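Local coordinates for protein pseudoazurin (Methylobacterium extorquens, PDB 1PMY) that binds a single copper ion and, as a blue copper protein of the plastocyanin/azurin family, probably carries electrons in the periplasm, at residues 111-114 with 115-118. Sequence-based numbering, arbitrary orientation.
Sequences TQKR and LDPL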
ATOM      1  N   THR A 111     -13.442   0.341  -0.707  1.00 14.33           N
ATOM      2  CA  THR A 111     -12.003   0.636  -0.778  1.00 13.13           C
ATOM      3  C   THR A 111     -11.807   2.145  -0.585  1.00 12.39           C
ATOM      4  O   THR A 111     -10.853   2.553   0.091  1.00 11.06           O
ATOM      5  CB  THR A 111     -11.326   0.188  -2.123  1.00 13.63           C
ATOM      6  OG1 THR A 111     -11.559  -1.314  -2.136  1.00 14.37           O
ATOM      7  CG2 THR A 111      -9.861   0.437  -2.269  1.00 13.52           C
ATOM      8  N   GLN A 112     -12.656   2.949  -1.190  1.00 12.38           N
ATOM      9  CA  GLN A 112     -12.565   4.414  -1.119  1.00 12.87           C
ATOM     10  C   GLN A 112     -12.633   4.862   0.372  1.00 13.63           C
ATOM     11  O   GLN A 112     -11.888   5.759   0.809  1.00 13.91           O
ATOM     12  CB  GLN A 112     -13.647   5.173  -1.909  1.00 13.35           C
ATOM     13  CG  GLN A 112     -13.354   6.671  -2.095  1.00 13.16           C
ATOM     14  CD  GLN A 112     -12.019   6.989  -2.729  1.00 13.17           C
ATOM     15  OE1 GLN A 112     -11.677   6.615  -3.864  1.00 12.77           O
ATOM     16  NE2 GLN A 112     -11.053   7.573  -2.033  1.00 13.97           N
ATOM     17  N   LYS A 113     -13.546   4.201   1.060  1.00 13.39           N
ATOM     18  CA  LYS A 113     -13.800   4.588   2.457  1.00 13.88           C
ATOM     19  C   LYS A 113     -12.612   4.274   3.315  1.00 13.59           C
ATOM     20  O   LYS A 113     -12.480   4.909   4.423  1.00 14.34           O
ATOM     21  CB  LYS A 113     -15.107   4.032   2.993  1.00 15.31           C
ATOM     22  CG  LYS A 113     -16.375   4.496   2.298  1.00 17.09           C
ATOM     23  CD  LYS A 113     -16.289   5.885   1.739  1.00 18.78           C
ATOM     24  CE  LYS A 113     -16.390   6.970   2.786  1.00 20.11           C
ATOM     25  NZ  LYS A 113     -17.478   7.959   2.306  1.00 21.29           N
ATOM     26  N   ARG A 114     -11.879   3.282   2.895  1.00 11.63           N
ATOM     27  CA  ARG A 114     -10.653   2.912   3.641  1.00 11.85           C
ATOM     28  C   ARG A 114      -9.543   3.877   3.365  1.00 12.12           C
ATOM     29  O   ARG A 114      -8.724   4.161   4.261  1.00 12.86           O
ATOM     30  CB  ARG A 114     -10.261   1.470   3.293  1.00 11.82           C
ATOM     31  CG  ARG A 114     -11.106   0.548   4.215  1.00 12.43           C
ATOM     32  CD  ARG A 114     -10.509  -0.817   4.143  1.00 11.44           C
ATOM     33  NE  ARG A 114     -11.390  -1.735   4.903  1.00 12.24           N
ATOM     34  CZ  ARG A 114     -11.110  -3.038   4.939  1.00 12.35           C
ATOM     35  NH1 ARG A 114     -10.076  -3.585   4.270  1.00 11.02           N
ATOM     36  NH2 ARG A 114     -11.846  -3.760   5.779  1.00 12.54           N
ATOM     37  N   LEU A 115      -9.426   4.332   2.097  1.00 11.54           N
ATOM     38  CA  LEU A 115      -8.346   5.255   1.744  1.00 11.04           C
ATOM     39  C   LEU A 115      -8.533   6.653   2.298  1.00 11.19           C
ATOM     40  O   LEU A 115      -7.533   7.342   2.557  1.00 10.97           O
ATOM     41  CB  LEU A 115      -8.182   5.374   0.202  1.00 11.39           C
ATOM     42  CG  LEU A 115      -7.595   4.163  -0.468  1.00 12.36           C
ATOM     43  CD1 LEU A 115      -7.744   4.280  -1.963  1.00 12.92           C
ATOM     44  CD2 LEU A 115      -6.128   4.027  -0.069  1.00 12.65           C
ATOM     45  N   ASP A 116      -9.820   7.070   2.386  1.00 11.46           N
ATOM     46  CA  ASP A 116     -10.082   8.436   2.849  1.00 12.57           C
ATOM     47  C   ASP A 116      -9.329   8.938   4.052  1.00 12.29           C
ATOM     48  O   ASP A 116      -8.756  10.050   4.090  1.00 11.73           O
ATOM     49  CB  ASP A 116     -11.585   8.713   2.942  1.00 13.63           C
ATOM     50  CG  ASP A 116     -12.208   8.858   1.578  1.00 14.74           C
ATOM     51  OD1 ASP A 116     -11.479   9.020   0.599  1.00 15.21           O
ATOM     52  OD2 ASP A 116     -13.449   8.746   1.492  1.00 16.79           O
ATOM     53  N   PRO A 117      -9.379   8.160   5.136  1.00 12.68           N
ATOM     54  CA  PRO A 117      -8.711   8.537   6.377  1.00 12.37           C
ATOM     55  C   PRO A 117      -7.203   8.435   6.280  1.00 12.07           C
ATOM     56  O   PRO A 117      -6.575   9.269   6.974  1.00 13.27           O
ATOM     57  CB  PRO A 117      -9.357   7.755   7.458  1.00 12.61           C
ATOM     58  CG  PRO A 117     -10.377   6.905   6.798  1.00 12.18           C
ATOM     59  CD  PRO A 117     -10.162   6.939   5.293  1.00 12.31           C
ATOM     60  N   LEU A 118      -6.719   7.610   5.376  1.00 11.49           N
ATOM     61  CA  LEU A 118      -5.263   7.483   5.196  1.00 11.60           C
ATOM     62  C   LEU A 118      -4.786   8.745   4.479  1.00 11.91           C
ATOM     63  O   LEU A 118      -3.815   9.381   4.911  1.00 12.35           O
ATOM     64  CB  LEU A 118      -4.855   6.189   4.524  1.00 12.05           C
ATOM     65  CG  LEU A 118      -5.284   4.875   5.149  1.00 11.34           C
ATOM     66  CD1 LEU A 118      -5.035   3.623   4.374  1.00 11.79           C
ATOM     67  CD2 LEU A 118      -5.019   4.772   6.629  1.00 12.09           C
TER
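Leu115 N donates to Thr111 O at 3.0 Å, the first of two i to i+4 bonds that carry helix 109-120 through this turn. Its side chain leans back beside the same carbonyl, CG lying 3.7 Å from Thr111 O, and both residues pack on Val87 of strand 87-92. Asp116 N bonds Gln112 O at 2.9 Å, and here the side chains repeat the i to i+4 link. Gln112 turns its amide along the helix by a chain bent at chi2, its CG trans to the backbone N (chi1 -167°), and NE2 donates to the syn side of Asp116 OD1 at 3.0 Å, almost straight but 35° out of the carboxylate plane. Lys113 brings CE to 3.7 Å from Asp116 OD2, while NZ, at 4.2 Å, adds at most a loose attraction of opposite charge. Replacing Asp116 by an alanine would probably leave Gln112 NE2 without this acceptor and remove a negative charge from near the lysine. Pro117 has no N-H to donate to Lys113 O; its CD lies 3.2 Å from that oxygen instead, and the helix is kinked here. Leu118 sets CG against Arg114 O and packs on Leu89, while the extended Arg114 side chain bonds Met15 O and Met16 O near the copper ligand Met86. The chemistry is thus divided by face: aliphatic groups seat the helix on the sheet, and an amide-carboxylate bond braces its outer side just before the proline interrupts the backbone pattern.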